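Local coordinates for protein response regulator receiver modulated diguanylate cyclase with PAS/PAC sensor (Desulfovibrio desulfuricans subsp. desulfuricans, PDB 3CG0) that probably makes the second messenger cyclic di-GMP under the control of a phosphorylatable receiver domain, the part present here, at residues Glu72-Leu77 and Ile85-Ser90. Numbering follows the deposited sequence.
Sequences ETAARL and IIFITS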
loop_
_atom_site.group_PDB
_atom_site.type_symbol
_atom_site.label_atom_id
_atom_site.label_comp_id
_atom_site.label_asym_id
_atom_site.label_seq_id
_atom_site.Cartn_x
_atom_site.Cartn_y
_atom_site.Cartn_z
ATOM N N GLU C 72 25.123 -15.221 20.885
ATOM C CA GLU C 72 26.071 -14.146 20.606
ATOM C C GLU C 72 26.441 -14.058 19.136
ATOM O O GLU C 72 26.708 -12.977 18.623
ATOM C CB GLU C 72 27.364 -14.356 21.387
ATOM C CG GLU C 72 27.248 -14.231 22.894
ATOM C CD GLU C 72 28.581 -14.472 23.577
ATOM O OE1 GLU C 72 29.087 -13.534 24.229
ATOM O OE2 GLU C 72 29.135 -15.592 23.442
ATOM N N THR C 73 26.514 -15.211 18.478
ATOM C CA THR C 73 26.732 -15.265 17.040
ATOM C C THR C 73 25.535 -14.615 16.337
ATOM O O THR C 73 25.714 -13.732 15.519
ATOM C CB THR C 73 26.944 -16.716 16.567
ATOM O OG1 THR C 73 28.052 -17.286 17.279
ATOM C CG2 THR C 73 27.226 -16.758 15.098
ATOM N N ALA C 74 24.325 -15.020 16.700
ATOM C CA ALA C 74 23.115 -14.396 16.134
ATOM C C ALA C 74 22.986 -12.899 16.471
ATOM O O ALA C 74 22.683 -12.102 15.595
ATOM C CB ALA C 74 21.907 -15.135 16.586
ATOM N N ALA C 75 23.241 -12.517 17.727
ATOM C CA ALA C 75 23.274 -11.095 18.130
ATOM C C ALA C 75 24.160 -10.258 17.230
ATOM O O ALA C 75 23.765 -9.169 16.811
ATOM C CB ALA C 75 23.712 -10.939 19.586
ATOM N N ARG C 76 25.336 -10.778 16.890
ATOM C CA ARG C 76 26.244 -10.046 16.022
ATOM C C ARG C 76 25.838 -10.024 14.558
ATOM O O ARG C 76 25.952 -8.988 13.903
ATOM C CB ARG C 76 27.681 -10.529 16.197
ATOM C CG ARG C 76 28.404 -9.762 17.292
ATOM C CD ARG C 76 29.580 -10.538 17.843
ATOM N NE ARG C 76 30.169 -9.884 19.013
ATOM C CZ ARG C 76 29.776 -10.072 20.275
ATOM N NH1 ARG C 76 28.774 -10.898 20.565
ATOM N NH2 ARG C 76 30.393 -9.424 21.256
ATOM N N LEU C 77 25.363 -11.152 14.047
ATOM C CA LEU C 77 24.848 -11.213 12.675
ATOM C C LEU C 77 23.625 -10.306 12.489
ATOM O O LEU C 77 23.514 -9.615 11.474
ATOM C CB LEU C 77 24.518 -12.666 12.287
ATOM C CG LEU C 77 25.662 -13.692 12.260
ATOM C CD1 LEU C 77 25.125 -15.099 12.116
ATOM C CD2 LEU C 77 26.678 -13.391 11.176
ATOM N N ILE C 85 17.233 -13.587 11.622
ATOM C CA ILE C 85 17.718 -14.764 12.298
ATOM C C ILE C 85 16.593 -15.744 12.539
ATOM O O ILE C 85 15.558 -15.377 13.098
ATOM C CB ILE C 85 18.311 -14.394 13.684
ATOM C CG1 ILE C 85 19.478 -13.403 13.529
ATOM C CG2 ILE C 85 18.743 -15.655 14.438
ATOM C CD1 ILE C 85 20.550 -13.821 12.506
ATOM N N ILE C 86 16.810 -16.988 12.131
ATOM C CA ILE C 86 15.993 -18.086 12.617
ATOM C C ILE C 86 16.903 -18.977 13.432
ATOM O O ILE C 86 17.990 -19.341 12.973
ATOM C CB ILE C 86 15.353 -18.879 11.466
ATOM C CG1 ILE C 86 14.618 -17.918 10.529
ATOM C CG2 ILE C 86 14.421 -19.988 12.007
ATOM C CD1 ILE C 86 13.868 -18.593 9.421
ATOM N N PHE C 87 16.495 -19.288 14.663
ATOM C CA PHE C 87 17.288 -20.190 15.486
ATOM C C PHE C 87 16.910 -21.618 15.201
ATOM O O PHE C 87 15.738 -21.940 15.068
ATOM C CB PHE C 87 17.108 -19.928 16.975
ATOM C CG PHE C 87 17.913 -18.781 17.497
ATOM C CD1 PHE C 87 19.308 -18.845 17.558
ATOM C CD2 PHE C 87 17.270 -17.654 17.986
ATOM C CE1 PHE C 87 20.025 -17.793 18.057
ATOM C CE2 PHE C 87 17.989 -16.585 18.493
ATOM C CZ PHE C 87 19.361 -16.647 18.525
ATOM N N ILE C 88 17.920 -22.468 15.109
ATOM C CA ILE C 88 17.732 -23.913 15.017
ATOM C C ILE C 88 17.864 -24.483 16.425
ATOM O O ILE C 88 18.877 -24.266 17.097
ATOM C CB ILE C 88 18.763 -24.554 14.051
ATOM C CG1 ILE C 88 18.731 -23.865 12.672
ATOM C CG2 ILE C 88 18.542 -26.049 13.944
ATOM C CD1 ILE C 88 17.361 -23.904 11.959
ATOM N N THR C 89 16.834 -25.184 16.885
ATOM C CA THR C 89 16.783 -25.609 18.283
ATOM C C THR C 89 16.762 -27.124 18.459
ATOM O O THR C 89 16.353 -27.865 17.563
ATOM C CB THR C 89 15.556 -25.024 19.040
ATOM O OG1 THR C 89 14.355 -25.636 18.559
ATOM C CG2 THR C 89 15.460 -23.521 18.882
ATOM N N SER C 90 17.214 -27.578 19.624
ATOM C CA SER C 90 16.978 -28.948 20.062
ATOM C C SER C 90 16.626 -28.998 21.545
ATOM O O SER C 90 15.607 -29.571 21.931
ATOM C CB SER C 90 18.204 -29.818 19.782
ATOM O OG SER C 90 19.376 -29.241 20.335
#
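The methyl of Ala74 rests against both Ile85 and Phe87, and the tight part of the contact gathers round it. Its CB lies 3.5 Å from CZ of Phe87 and nearly as close to CE1, meeting the far end of the ring obliquely. Phe87 starts from the strand without aiming at the helix; with CG beside its own backbone N (chi1 -80°), the ring reaches across and brings its outer carbons to the alanine. Ile85 packs beside the ring: its CG2 stands 3.9 Å from Ala74 CB and also sits over the centre of the Phe87 ring, 4.1 Å above the plane, so one methyl serves both the helix and the aromatic face. These residues join helix 70-80 to strand 85-89 in the beta-alpha-beta crossover that follows strand 57-61, the strand carrying the predicted phosphoacceptor Asp61 in this CheY-like receiver domain. Helix and strand run almost antiparallel, at 169°, as the connecting helix of such a unit does. Farther along the helix the fit slackens: CD1 of Ile85 comes to 4.1 Å from Leu77 CB, while Leu77 and Ile85 both also touch Ala58 of the neighbouring strand. Ala100 of helix 94-101 and Pro105 add further contacts to Phe87. The opposite flank of the helix turns from the strand; there the exposed Arg76 folds back along the helix, the edge of its guanidinium turned in plane toward Glu72 O, and the partly exposed Glu72 side chain stays 8.8 Å from segment 85-90, touching Arg99 of helix 94-101 instead.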